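Local coordinates for sister chromatid cohesion protein (Chaetomium thermophilum, PDB 5T8V), which probably acts as the Scc2 cohesin loader that places cohesin on chromatin, and is represented here by its C-terminal helical-repeat part, at residues Q111-W116 with E180-A185; G468-M473 with S492-K497; R890-L895 with A900-D905; I1015-A1020 with Y1053-Q1058; A1310-V1315 with A1369-L1374. All coordinates share one frame; numbering follows the deposited sequence.

Contact 1 (Q111-W116 with E180-A185); sequences QDVEQW and EELFKA
Val113 and Ala185 bring the backbones nearest to each other, with their CA atoms 7.0 Å apart, where two short helices of the HEAT-repeat alpha-solenoid meet near the N-terminal end of the chain. One is helix 112-117; the other, helix 180-187, returns to it after 63 residues that are mostly helical. Both backbones aim the CB of this pair at the opposite segment, and the contact is purely apolar. Val113 CG1, anti to the carbonyl carbon (chi1 -49°), meets Leu182 CD1 and also lies near Ala185 CB. The valine and leucine side chains meet at a slant, Leu182 CG standing anti to the backbone N (chi1 174°) and so bringing CD1 over. CG2 of the valine meets Ala185 alone. On the far side of helix 180-187, Lys184 NZ makes a salt bridge one turn back to Glu180 OE1 at 3.1 Å, using the anti lone pair of that oxygen. Back at the interface, Val113 CG2 rests 3.8 Å from Ala185 CB.

Contact 2 (G468-M473 with S492-K497); sequences GHVRKM and SALELK
Leu494 carries its side of the contact alone, pressed against Val470 and Arg471 of helix 446-474 from the last turn of helix 481-494. The apolar part is slight: Leu494 CD2 approaches Val470 CG1 to 4.2 Å, and the two side chains pass side by side, headed opposite ways.

More of the leucine is taken up by the arginine. Leu494 CD1 touches both the aliphatic stem of Arg471, 3.8 Å from its CG, and the guanidinium, 3.6 Å from its NH1. The chain bends at chi3 (-47°), which folds the guanidinium back over the leucine, with CD1 beneath one face of the flat group. This is dispersion contact, and it leaves the N-H bonds available for partners elsewhere.

Such a partner comes from outside the two helices: Arg471 NH2 forms a salt bridge with Asp643 OD2. A leucine in place of Arg471 would probably leave the Asp643 carboxylate without its positive mate and uncover part of Leu494.

Glu495 is where the chain leaves helical geometry, so the leucine stands at the very end of its helix. Helix 590-602 also packs on helix 446-474, touching Val470 through Ser598 and Met473 through Leu591 and Leu595; the arginine meanwhile ties that helix to the residue just after helix 628-642.

Contact 3 (R890-L895 with A900-D905); sequences RVLPQL and AQFLTD
Leu892 and Leu903 mark the closest backbone approach, their CA atoms 8.9 Å apart, where helix 878-891 runs out into a 3-10 turn and the chain doubles back into helix 900-910 after a short loop. The turn is held by backbone bonds of the three-residue step, Gln894 N to Val891 O and Leu895 N to Leu892 O, and Pro893 within it has no N-H to give.

The forked end of Leu892 bridges this helical hairpin. CG swung roughly anti to the backbone N (chi1 -154°) brings it to Leu903 and Phe902, and both methyls face the pair at nearly equal distances. CD1 stands 4.2 Å from Leu903 CD1 and 4.3 Å from Phe902 CE2, approaching the ring obliquely. Leu903 CD1 in turn lies at the edge of the Phe902 ring, in its plane.

Polar side chains keep to another side of helix 900-910. Gln901 NE2 gives a hydrogen bond to Asp905 OD1 at 2.8 Å; the carboxylate oxygen lies in the amide plane but is met from above its own. Ala900 O accepts twice, from Thr904 N and from Thr904 OG1.

Around the hairpin, helix 919-935 meets both leucines through Ile932. Leu862 of helix 859-862 touches Leu892, and Phe859 of that helix packs edge-to-face with Phe902.

Contact 4 (I1015-A1020 with Y1053-Q1058); sequences IVVPFA and YTAFQQ
Ala1055 meets Val1017 and Ala1020 through its one methyl group, and the contact across the segments is wholly apolar. Ala1055 CB lies 3.8 Å from Val1017 CG2 and 3.9 Å from Ala1020 CB, so it is seated against Val1017, in the 3-10 turn after helix 1009-1016, and Ala1020, three residues on. Val1017 CG2 is anti to the backbone N, while CG1 takes the place between N and the carbonyl carbon (chi1 67°); this rotation turns CG2 to the alanine. With such small side chains the backbones come close, and the CA atoms of Ala1020 and Ala1055 are only 6.2 Å apart.

Backbone hydrogen bonds shape the turn: Phe1019 N bonds to Val1016 O, and Ala1020 N to Val1017 O at 2.9 Å. The carbonyl of Ala1020 is in turn held by Arg1029 NE of helix 1026-1042.

Aromatic contacts involve residues beyond the two segments. The Phe1019 ring meets Trp1024 and Phe973, and Tyr1053, on the other helix, makes a cation-pi contact with Arg1124 of helix 1115-1133.

Close approach at alanines, with larger side chains turned to further helices on both flanks, joins the end of helix 1009-1016 to helix 1050-1062 within the stacked helices of a HEAT-repeat alpha-solenoid.

Contact 5 (A1310-V1315 with A1369-L1374); sequences ASVAQV and AASMIL
Val1312 directs its CB at helix 1364-1387, and its CG1 makes the nearest approach from helix 1291-1319. That methyl, placed anti to the backbone N (chi1 175°), is thereby brought to Ala1370 and enters between it and Leu1374, which are one turn apart on the opposite helix. Ala1370 CB approaches CG1 of the valine to 3.8 Å, and Leu1374 CD1 comes to 4.4 Å from it. Both of these residues direct their CB bonds at the valine, so it is flanked from two levels of the helix.

Ser1371, between them, offers its side to the same methyl, with OG 4.4 Å from Val1312 CG1. The hydroxyl does not look for a partner there: it is hydrogen-bonded to Leu1367 O, one turn back on its own helix, which satisfies a polar atom inside an apolar setting. Leu1449 of helix 1439-1452 also touches Val1312, Ser1371 and Leu1374, closing the cluster with a third helix.

The two segments run in broadly opposing directions, at 134° between their axes, which pass 10.3 Å apart. The contact joins helices 1291-1319 and 1364-1387, with helix 1439-1452 beside them, near the C-terminal end of the HEAT-repeat alpha-solenoid.

How the contacts relate
The five contacts follow one another in series along the chain, so none nests in or crosses another. Contact 1 closes a loop of 63 residues near the N terminus. Contacts 2 and 3 close short ones, of 18 and 4 residues, joining helices that are neighbours in sequence. Contact 4 brackets 32 residues, including helix 1026-1042, and contact 5 ties two long helices across a largely unmodelled connection near the C terminus. Contacts 3 and 4 are the closest pair, their centres 38 Å apart, whereas the centres of contacts 1 and 4 lie 124 Å apart across the chain's centre. Each therefore fastens its own neighbourhood of an extended helical solenoid.

Contact 1 (Q111-W116 with E180-A185)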
# COMPACT_ATOMS: atom_id res chain seq x y z
N GLN A 111 -32.83 -7.12 -57.35
CA GLN A 111 -34.10 -7.56 -57.91
C GLN A 111 -34.81 -8.60 -57.06
O GLN A 111 -36.04 -8.72 -57.16
CB GLN A 111 -33.90 -8.12 -59.32
CG GLN A 111 -35.21 -8.42 -60.04
CD GLN A 111 -35.03 -8.67 -61.53
OE1 GLN A 111 -33.91 -8.65 -62.04
NE2 GLN A 111 -36.13 -8.90 -62.22
N ASP A 112 -34.09 -9.35 -56.24
CA ASP A 112 -34.74 -10.27 -55.31
C ASP A 112 -35.62 -9.53 -54.32
O ASP A 112 -36.65 -10.05 -53.88
CB ASP A 112 -33.70 -11.11 -54.57
CG ASP A 112 -32.77 -11.85 -55.51
OD1 ASP A 112 -31.74 -11.28 -55.92
OD2 ASP A 112 -33.08 -13.02 -55.85
N VAL A 113 -35.24 -8.29 -53.97
CA VAL A 113 -36.06 -7.50 -53.07
C VAL A 113 -37.32 -7.00 -53.75
O VAL A 113 -38.30 -6.67 -53.07
CB VAL A 113 -35.26 -6.31 -52.50
CG1 VAL A 113 -33.91 -6.77 -51.96
CG2 VAL A 113 -35.08 -5.22 -53.55
N GLU A 114 -37.32 -6.90 -55.08
CA GLU A 114 -38.54 -6.53 -55.79
C GLU A 114 -39.57 -7.65 -55.73
O GLU A 114 -40.75 -7.41 -55.49
CB GLU A 114 -38.23 -6.17 -57.24
CG GLU A 114 -39.42 -5.62 -58.00
CD GLU A 114 -39.28 -5.76 -59.50
OE1 GLU A 114 -38.15 -6.01 -59.98
OE2 GLU A 114 -40.30 -5.61 -60.21
N GLN A 115 -39.12 -8.89 -55.97
CA GLN A 115 -40.01 -10.04 -55.81
C GLN A 115 -40.40 -10.23 -54.35
O GLN A 115 -41.49 -10.74 -54.06
CB GLN A 115 -39.32 -11.29 -56.35
CG GLN A 115 -40.04 -12.59 -56.05
CD GLN A 115 -39.42 -13.78 -56.76
OE1 GLN A 115 -39.12 -13.71 -57.96
NE2 GLN A 115 -39.21 -14.87 -56.04
N TRP A 116 -39.53 -9.83 -53.42
CA TRP A 116 -39.86 -9.92 -52.00
C TRP A 116 -40.91 -8.89 -51.61
O TRP A 116 -41.79 -9.17 -50.79
CB TRP A 116 -38.58 -9.74 -51.17
CG TRP A 116 -38.79 -9.81 -49.69
CD1 TRP A 116 -39.01 -10.93 -48.95
CD2 TRP A 116 -38.77 -8.72 -48.77
NE1 TRP A 116 -39.15 -10.61 -47.62
CE2 TRP A 116 -39.00 -9.25 -47.49
CE3 TRP A 116 -38.59 -7.34 -48.90
CZ2 TRP A 116 -39.05 -8.45 -46.34
CZ3 TRP A 116 -38.64 -6.55 -47.76
CH2 TRP A 116 -38.87 -7.11 -46.50
N GLU A 180 -23.29 -5.10 -50.49
CA GLU A 180 -23.56 -3.71 -50.83
C GLU A 180 -24.89 -3.56 -51.56
O GLU A 180 -25.77 -2.78 -51.16
CB GLU A 180 -22.41 -3.17 -51.67
CG GLU A 180 -22.54 -1.73 -52.11
CD GLU A 180 -21.42 -1.30 -53.04
OE1 GLU A 180 -21.33 -0.10 -53.37
OE2 GLU A 180 -20.61 -2.18 -53.45
N GLU A 181 -25.06 -4.32 -52.65
CA GLU A 181 -26.23 -4.17 -53.51
C GLU A 181 -27.52 -4.33 -52.72
O GLU A 181 -28.44 -3.51 -52.83
CB GLU A 181 -26.16 -5.18 -54.66
CG GLU A 181 -27.15 -4.91 -55.78
CD GLU A 181 -27.09 -5.96 -56.87
OE1 GLU A 181 -26.29 -6.91 -56.73
OE2 GLU A 181 -27.85 -5.84 -57.85
N LEU A 182 -27.61 -5.39 -51.91
CA LEU A 182 -28.81 -5.61 -51.11
C LEU A 182 -29.05 -4.46 -50.15
O LEU A 182 -30.19 -3.99 -50.00
CB LEU A 182 -28.69 -6.93 -50.35
CG LEU A 182 -29.80 -7.24 -49.34
CD1 LEU A 182 -31.17 -7.17 -50.01
CD2 LEU A 182 -29.59 -8.61 -48.72
N PHE A 183 -27.99 -3.98 -49.49
CA PHE A 183 -28.13 -2.86 -48.57
C PHE A 183 -28.77 -1.66 -49.25
O PHE A 183 -29.74 -1.09 -48.76
CB PHE A 183 -26.77 -2.49 -47.98
CG PHE A 183 -26.82 -1.34 -47.02
CD1 PHE A 183 -26.87 -0.03 -47.47
CD2 PHE A 183 -26.80 -1.56 -45.65
CE1 PHE A 183 -26.92 1.03 -46.59
CE2 PHE A 183 -26.85 -0.51 -44.76
CZ PHE A 183 -26.90 0.79 -45.23
N LYS A 184 -28.22 -1.26 -50.41
CA LYS A 184 -28.77 -0.08 -51.07
C LYS A 184 -30.16 -0.35 -51.62
O LYS A 184 -31.00 0.56 -51.67
CB LYS A 184 -27.81 0.37 -52.18
CG LYS A 184 -26.37 0.45 -51.69
CD LYS A 184 -25.52 1.41 -52.51
CE LYS A 184 -24.11 1.50 -51.93
NZ LYS A 184 -23.19 2.33 -52.74
N ALA A 185 -30.45 -1.59 -52.01
CA ALA A 185 -31.78 -1.95 -52.49
C ALA A 185 -32.83 -1.75 -51.41
O ALA A 185 -33.84 -1.07 -51.63
CB ALA A 185 -31.78 -3.39 -52.99

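Contact 2 (G468-M473 with S492-K497)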
# COMPACT_ATOMS: atom_id res chain seq x y z
N GLY A 468 -19.55 11.58 -1.69
CA GLY A 468 -19.07 12.87 -2.15
C GLY A 468 -20.12 13.62 -2.95
O GLY A 468 -20.34 14.82 -2.75
N HIS A 469 -20.81 12.91 -3.85
CA HIS A 469 -21.84 13.55 -4.66
C HIS A 469 -22.98 14.06 -3.78
O HIS A 469 -23.54 15.13 -4.05
CB HIS A 469 -22.36 12.57 -5.71
CG HIS A 469 -23.27 13.19 -6.72
ND1 HIS A 469 -23.08 14.46 -7.21
CD2 HIS A 469 -24.38 12.71 -7.34
CE1 HIS A 469 -24.03 14.74 -8.09
NE2 HIS A 469 -24.83 13.70 -8.18
N VAL A 470 -23.33 13.32 -2.73
CA VAL A 470 -24.38 13.77 -1.82
C VAL A 470 -23.95 15.05 -1.12
O VAL A 470 -24.73 16.01 -1.01
CB VAL A 470 -24.74 12.67 -0.81
CG1 VAL A 470 -25.61 13.23 0.32
CG2 VAL A 470 -25.48 11.54 -1.52
N ARG A 471 -22.71 15.09 -0.63
CA ARG A 471 -22.24 16.31 0.03
C ARG A 471 -22.28 17.49 -0.93
O ARG A 471 -22.72 18.59 -0.57
CB ARG A 471 -20.82 16.10 0.57
CG ARG A 471 -20.54 16.89 1.85
CD ARG A 471 -19.11 16.68 2.35
NE ARG A 471 -18.73 15.27 2.35
CZ ARG A 471 -18.95 14.42 3.35
NH1 ARG A 471 -19.56 14.83 4.46
NH2 ARG A 471 -18.56 13.16 3.24
N LYS A 472 -21.83 17.28 -2.18
CA LYS A 472 -21.86 18.35 -3.17
C LYS A 472 -23.29 18.85 -3.39
O LYS A 472 -23.57 20.05 -3.28
CB LYS A 472 -21.25 17.87 -4.48
CG LYS A 472 -21.02 18.98 -5.49
CD LYS A 472 -21.00 18.44 -6.91
CE LYS A 472 -20.81 19.56 -7.91
NZ LYS A 472 -20.95 19.07 -9.31
N MET A 473 -24.20 17.94 -3.72
CA MET A 473 -25.58 18.34 -4.01
C MET A 473 -26.20 19.06 -2.82
O MET A 473 -26.93 20.04 -2.99
CB MET A 473 -26.41 17.11 -4.38
CG MET A 473 -25.94 16.38 -5.62
SD MET A 473 -26.92 14.90 -5.95
CE MET A 473 -28.42 15.66 -6.56
N SER A 492 -27.59 15.07 8.06
CA SER A 492 -27.72 14.05 9.09
C SER A 492 -27.29 12.68 8.60
O SER A 492 -26.71 11.89 9.35
CB SER A 492 -29.17 14.00 9.59
OG SER A 492 -29.54 15.21 10.22
N ALA A 493 -27.55 12.38 7.32
CA ALA A 493 -27.33 11.02 6.82
C ALA A 493 -25.87 10.75 6.51
O ALA A 493 -25.43 9.59 6.61
CB ALA A 493 -28.17 10.79 5.56
N LEU A 494 -25.09 11.77 6.14
CA LEU A 494 -23.67 11.55 5.89
C LEU A 494 -22.98 11.03 7.14
O LEU A 494 -22.28 10.01 7.10
CB LEU A 494 -23.03 12.84 5.39
CG LEU A 494 -23.34 13.14 3.92
CD1 LEU A 494 -22.99 14.57 3.56
CD2 LEU A 494 -22.60 12.16 3.01
N GLU A 495 -23.16 11.72 8.26
CA GLU A 495 -22.91 11.10 9.55
C GLU A 495 -23.98 10.04 9.81
O GLU A 495 -25.05 10.04 9.19
CB GLU A 495 -22.92 12.14 10.67
CG GLU A 495 -21.99 13.32 10.42
CD GLU A 495 -20.54 12.90 10.26
OE1 GLU A 495 -20.06 12.07 11.06
OE2 GLU A 495 -19.87 13.40 9.32
N LEU A 496 -23.69 9.12 10.73
CA LEU A 496 -24.61 8.03 10.98
C LEU A 496 -25.67 8.42 12.00
O LEU A 496 -26.14 7.57 12.77
CB LEU A 496 -23.85 6.79 11.44
CG LEU A 496 -22.89 6.18 10.41
CD1 LEU A 496 -22.11 5.03 11.02
CD2 LEU A 496 -23.64 5.71 9.16
N LYS A 497 -26.05 9.69 12.03
CA LYS A 497 -27.09 10.14 12.95
C LYS A 497 -28.42 9.46 12.63
O LYS A 497 -28.93 9.56 11.51
CB LYS A 497 -27.24 11.66 12.87
CG LYS A 497 -26.15 12.43 13.59
CD LYS A 497 -26.22 13.93 13.32
CE LYS A 497 -27.45 14.57 13.95
NZ LYS A 497 -27.40 14.55 15.44

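Contact 3 (R890-L895 with A900-D905)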
# COMPACT_ATOMS: atom_id res chain seq x y z
N ARG A 890 42.16 27.54 9.44
CA ARG A 890 41.93 27.07 8.08
C ARG A 890 42.05 28.20 7.06
O ARG A 890 42.60 28.00 5.97
CB ARG A 890 40.55 26.42 7.97
CG ARG A 890 40.39 25.14 8.79
CD ARG A 890 41.09 23.96 8.13
NE ARG A 890 40.79 22.70 8.81
CZ ARG A 890 41.53 22.17 9.78
NH1 ARG A 890 42.63 22.77 10.21
NH2 ARG A 890 41.16 21.02 10.33
N VAL A 891 41.55 29.38 7.39
CA VAL A 891 41.49 30.48 6.43
C VAL A 891 42.84 31.17 6.31
O VAL A 891 43.41 31.30 5.22
CB VAL A 891 40.40 31.48 6.82
CG1 VAL A 891 40.42 32.70 5.90
CG2 VAL A 891 39.02 30.82 6.79
N LEU A 892 43.38 31.63 7.44
CA LEU A 892 44.49 32.57 7.41
C LEU A 892 45.67 32.11 6.56
O LEU A 892 46.26 32.96 5.86
CB LEU A 892 44.94 32.85 8.85
CG LEU A 892 45.64 34.18 9.14
CD1 LEU A 892 44.98 35.37 8.46
CD2 LEU A 892 45.67 34.39 10.64
N PRO A 893 46.07 30.83 6.54
CA PRO A 893 47.15 30.43 5.63
C PRO A 893 46.79 30.55 4.16
O PRO A 893 47.68 30.40 3.31
CB PRO A 893 47.42 28.96 6.02
CG PRO A 893 46.20 28.52 6.74
CD PRO A 893 45.66 29.73 7.43
N GLN A 894 45.53 30.82 3.83
CA GLN A 894 45.12 31.00 2.45
C GLN A 894 45.30 32.43 1.95
O GLN A 894 45.42 32.63 0.73
CB GLN A 894 43.65 30.58 2.28
CG GLN A 894 43.06 30.83 0.90
CD GLN A 894 42.13 32.04 0.85
OE1 GLN A 894 41.78 32.62 1.88
NE2 GLN A 894 41.72 32.41 -0.36
N LEU A 895 45.33 33.41 2.84
CA LEU A 895 45.53 34.79 2.43
C LEU A 895 46.87 34.94 1.72
O LEU A 895 47.81 34.15 1.91
CB LEU A 895 45.48 35.73 3.63
CG LEU A 895 44.17 35.79 4.43
CD1 LEU A 895 44.22 36.95 5.42
CD2 LEU A 895 42.96 35.92 3.52
N ALA A 900 50.96 41.49 8.17
CA ALA A 900 51.93 41.20 9.21
C ALA A 900 51.43 41.62 10.59
O ALA A 900 51.34 40.80 11.52
CB ALA A 900 53.25 41.91 8.89
N GLN A 901 51.10 42.90 10.75
CA GLN A 901 50.69 43.40 12.06
C GLN A 901 49.47 42.65 12.59
O GLN A 901 49.36 42.42 13.80
CB GLN A 901 50.42 44.90 12.00
CG GLN A 901 50.24 45.56 13.36
CD GLN A 901 51.48 45.49 14.22
OE1 GLN A 901 52.58 45.84 13.77
NE2 GLN A 901 51.33 45.03 15.46
N PHE A 902 48.56 42.27 11.70
CA PHE A 902 47.40 41.49 12.13
C PHE A 902 47.83 40.17 12.76
O PHE A 902 47.44 39.84 13.88
CB PHE A 902 46.47 41.23 10.94
CG PHE A 902 45.25 40.44 11.28
CD1 PHE A 902 44.12 41.06 11.79
CD2 PHE A 902 45.22 39.07 11.08
CE1 PHE A 902 42.99 40.33 12.10
CE2 PHE A 902 44.09 38.33 11.39
CZ PHE A 902 42.97 38.97 11.90
N LEU A 903 48.66 39.40 12.04
CA LEU A 903 49.17 38.14 12.59
C LEU A 903 49.85 38.36 13.93
O LEU A 903 49.54 37.69 14.92
CB LEU A 903 50.13 37.50 11.59
CG LEU A 903 49.52 36.68 10.45
CD1 LEU A 903 48.46 37.47 9.70
CD2 LEU A 903 50.61 36.23 9.49
N THR A 904 50.79 39.31 13.98
CA THR A 904 51.53 39.57 15.22
C THR A 904 50.57 39.84 16.38
O THR A 904 50.67 39.21 17.44
CB THR A 904 52.48 40.75 15.01
OG1 THR A 904 53.41 40.44 13.96
CG2 THR A 904 53.26 41.06 16.28
N ASP A 905 49.65 40.78 16.19
CA ASP A 905 48.70 41.12 17.24
C ASP A 905 47.90 39.90 17.67
O ASP A 905 47.74 39.63 18.86
CB ASP A 905 47.76 42.23 16.77
CG ASP A 905 48.49 43.54 16.53
OD1 ASP A 905 49.50 43.81 17.22
OD2 ASP A 905 48.05 44.31 15.65

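Contact 4 (I1015-A1020 with Y1053-Q1058)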
# COMPACT_ATOMS: atom_id res chain seq x y z
N ILE A 1015 62.33 15.02 29.39
CA ILE A 1015 62.01 15.77 30.61
C ILE A 1015 60.71 15.29 31.23
O ILE A 1015 60.55 15.33 32.46
CB ILE A 1015 61.97 17.28 30.31
CG1 ILE A 1015 63.36 17.77 29.91
CG2 ILE A 1015 61.46 18.06 31.53
CD1 ILE A 1015 63.41 19.21 29.44
N VAL A 1016 59.75 14.81 30.43
CA VAL A 1016 58.42 14.53 30.95
C VAL A 1016 58.27 13.07 31.38
O VAL A 1016 57.62 12.78 32.39
CB VAL A 1016 57.35 14.91 29.91
CG1 VAL A 1016 55.95 14.61 30.44
CG2 VAL A 1016 57.47 16.39 29.56
N VAL A 1017 58.86 12.13 30.64
CA VAL A 1017 58.55 10.71 30.83
C VAL A 1017 58.97 10.20 32.21
O VAL A 1017 58.38 9.23 32.69
CB VAL A 1017 59.18 9.85 29.72
CG1 VAL A 1017 60.69 9.85 29.79
CG2 VAL A 1017 58.64 8.42 29.78
N PRO A 1018 59.97 10.79 32.88
CA PRO A 1018 60.29 10.29 34.23
C PRO A 1018 59.11 10.30 35.19
O PRO A 1018 59.16 9.59 36.21
CB PRO A 1018 61.39 11.25 34.71
CG PRO A 1018 62.04 11.70 33.47
CD PRO A 1018 60.94 11.83 32.47
N PHE A 1019 58.06 11.06 34.90
CA PHE A 1019 56.90 11.13 35.78
C PHE A 1019 55.82 10.12 35.43
O PHE A 1019 54.78 10.09 36.09
CB PHE A 1019 56.31 12.55 35.74
CG PHE A 1019 57.28 13.62 36.13
CD1 PHE A 1019 58.42 13.33 36.86
CD2 PHE A 1019 57.05 14.93 35.76
CE1 PHE A 1019 59.31 14.33 37.21
CE2 PHE A 1019 57.93 15.93 36.11
CZ PHE A 1019 59.06 15.64 36.83
N ALA A 1020 56.03 9.29 34.41
CA ALA A 1020 55.11 8.22 34.09
C ALA A 1020 55.31 6.99 34.98
O ALA A 1020 54.52 6.04 34.88
CB ALA A 1020 55.25 7.81 32.63
N TYR A 1053 59.06 3.50 25.69
CA TYR A 1053 58.32 2.24 25.64
C TYR A 1053 58.47 1.42 26.91
O TYR A 1053 57.70 0.48 27.12
CB TYR A 1053 58.73 1.41 24.41
CG TYR A 1053 60.14 0.85 24.40
CD1 TYR A 1053 60.53 -0.17 25.26
CD2 TYR A 1053 61.08 1.31 23.48
CE1 TYR A 1053 61.81 -0.68 25.23
CE2 TYR A 1053 62.36 0.80 23.44
CZ TYR A 1053 62.72 -0.20 24.32
OH TYR A 1053 64.00 -0.71 24.29
N THR A 1054 59.44 1.75 27.77
CA THR A 1054 59.44 1.19 29.12
C THR A 1054 58.26 1.74 29.91
O THR A 1054 57.65 1.01 30.71
CB THR A 1054 60.76 1.50 29.83
OG1 THR A 1054 60.97 2.92 29.87
CG2 THR A 1054 61.92 0.83 29.12
N ALA A 1055 57.92 3.01 29.70
CA ALA A 1055 56.76 3.59 30.36
C ALA A 1055 55.47 3.05 29.77
O ALA A 1055 54.49 2.85 30.50
CB ALA A 1055 56.81 5.11 30.26
N PHE A 1056 55.43 2.81 28.46
CA PHE A 1056 54.25 2.21 27.85
C PHE A 1056 54.05 0.78 28.35
O PHE A 1056 52.95 0.40 28.77
CB PHE A 1056 54.36 2.23 26.33
CG PHE A 1056 54.15 3.60 25.71
CD1 PHE A 1056 53.90 4.72 26.50
CD2 PHE A 1056 54.19 3.76 24.34
CE1 PHE A 1056 53.70 5.96 25.92
CE2 PHE A 1056 53.99 5.00 23.76
CZ PHE A 1056 53.75 6.10 24.55
N GLN A 1057 55.11 -0.03 28.32
CA GLN A 1057 55.03 -1.38 28.88
C GLN A 1057 54.59 -1.33 30.33
O GLN A 1057 53.78 -2.16 30.77
CB GLN A 1057 56.38 -2.09 28.74
CG GLN A 1057 56.60 -2.76 27.40
CD GLN A 1057 55.70 -3.97 27.19
OE1 GLN A 1057 54.78 -4.22 27.97
NE2 GLN A 1057 55.97 -4.73 26.13
N GLN A 1058 55.12 -0.38 31.10
CA GLN A 1058 54.69 -0.23 32.49
C GLN A 1058 53.19 0.06 32.57
O GLN A 1058 52.49 -0.51 33.40
CB GLN A 1058 55.48 0.89 33.16
CG GLN A 1058 55.29 0.98 34.67
CD GLN A 1058 55.73 -0.28 35.40
OE1 GLN A 1058 55.11 -0.68 36.38
NE2 GLN A 1058 56.82 -0.89 34.94

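Contact 5 (A1310-V1315 with A1369-L1374)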
# COMPACT_ATOMS: atom_id res chain seq x y z
N ALA A 1310 26.55 -45.35 19.74
CA ALA A 1310 26.67 -46.80 19.89
C ALA A 1310 27.42 -47.13 21.18
O ALA A 1310 26.90 -47.83 22.06
CB ALA A 1310 27.39 -47.39 18.68
N SER A 1311 28.65 -46.63 21.31
CA SER A 1311 29.43 -46.85 22.52
C SER A 1311 28.66 -46.37 23.75
O SER A 1311 28.48 -47.13 24.72
CB SER A 1311 30.77 -46.14 22.42
OG SER A 1311 31.51 -46.60 21.30
N VAL A 1312 28.19 -45.12 23.72
CA VAL A 1312 27.54 -44.54 24.90
C VAL A 1312 26.32 -45.37 25.29
O VAL A 1312 26.22 -45.86 26.42
CB VAL A 1312 27.16 -43.08 24.63
CG1 VAL A 1312 26.36 -42.50 25.80
CG2 VAL A 1312 28.41 -42.25 24.39
N ALA A 1313 25.37 -45.53 24.37
CA ALA A 1313 24.16 -46.28 24.67
C ALA A 1313 24.48 -47.68 25.17
O ALA A 1313 23.88 -48.16 26.14
CB ALA A 1313 23.28 -46.36 23.42
N GLN A 1314 25.43 -48.35 24.53
CA GLN A 1314 25.81 -49.71 24.93
C GLN A 1314 26.28 -49.74 26.38
O GLN A 1314 25.72 -50.45 27.23
CB GLN A 1314 26.88 -50.22 23.97
CG GLN A 1314 27.47 -51.58 24.31
CD GLN A 1314 28.73 -51.48 25.13
OE1 GLN A 1314 29.64 -50.72 24.80
NE2 GLN A 1314 28.79 -52.23 26.22
N VAL A 1315 27.33 -48.97 26.69
CA VAL A 1315 27.86 -48.95 28.05
C VAL A 1315 26.82 -48.45 29.05
O VAL A 1315 26.94 -48.73 30.24
CB VAL A 1315 29.14 -48.10 28.12
CG1 VAL A 1315 30.19 -48.61 27.14
CG2 VAL A 1315 28.84 -46.63 27.88
N ALA A 1369 25.60 -36.66 31.02
CA ALA A 1369 26.32 -35.66 30.24
C ALA A 1369 26.52 -36.14 28.81
O ALA A 1369 26.21 -35.43 27.85
CB ALA A 1369 27.67 -35.37 30.89
N ALA A 1370 27.06 -37.35 28.65
CA ALA A 1370 27.22 -37.93 27.32
C ALA A 1370 25.91 -37.87 26.55
O ALA A 1370 25.83 -37.29 25.46
CB ALA A 1370 27.72 -39.37 27.44
N SER A 1371 24.85 -38.45 27.12
CA SER A 1371 23.57 -38.58 26.42
C SER A 1371 23.06 -37.23 25.94
O SER A 1371 22.79 -37.04 24.75
CB SER A 1371 22.55 -39.26 27.33
OG SER A 1371 22.97 -40.55 27.72
N MET A 1372 22.90 -36.28 26.86
CA MET A 1372 22.34 -34.97 26.55
C MET A 1372 22.87 -34.42 25.23
O MET A 1372 22.11 -33.88 24.42
CB MET A 1372 22.64 -33.97 27.67
CG MET A 1372 21.79 -34.14 28.91
SD MET A 1372 22.06 -32.81 30.09
CE MET A 1372 23.80 -33.02 30.44
N ILE A 1373 24.18 -34.56 25.01
CA ILE A 1373 24.77 -34.12 23.75
C ILE A 1373 24.07 -34.78 22.58
O ILE A 1373 23.58 -34.11 21.66
CB ILE A 1373 26.29 -34.41 23.74
CG1 ILE A 1373 26.98 -33.64 24.88
CG2 ILE A 1373 26.90 -34.03 22.39
CD1 ILE A 1373 28.45 -33.97 25.05
N LEU A 1374 23.99 -36.11 22.59
CA LEU A 1374 23.41 -36.83 21.46
C LEU A 1374 21.93 -36.53 21.29
O LEU A 1374 21.46 -36.32 20.17
CB LEU A 1374 23.63 -38.34 21.63
CG LEU A 1374 25.08 -38.81 21.63
CD1 LEU A 1374 25.51 -39.13 23.04
CD2 LEU A 1374 25.27 -40.01 20.72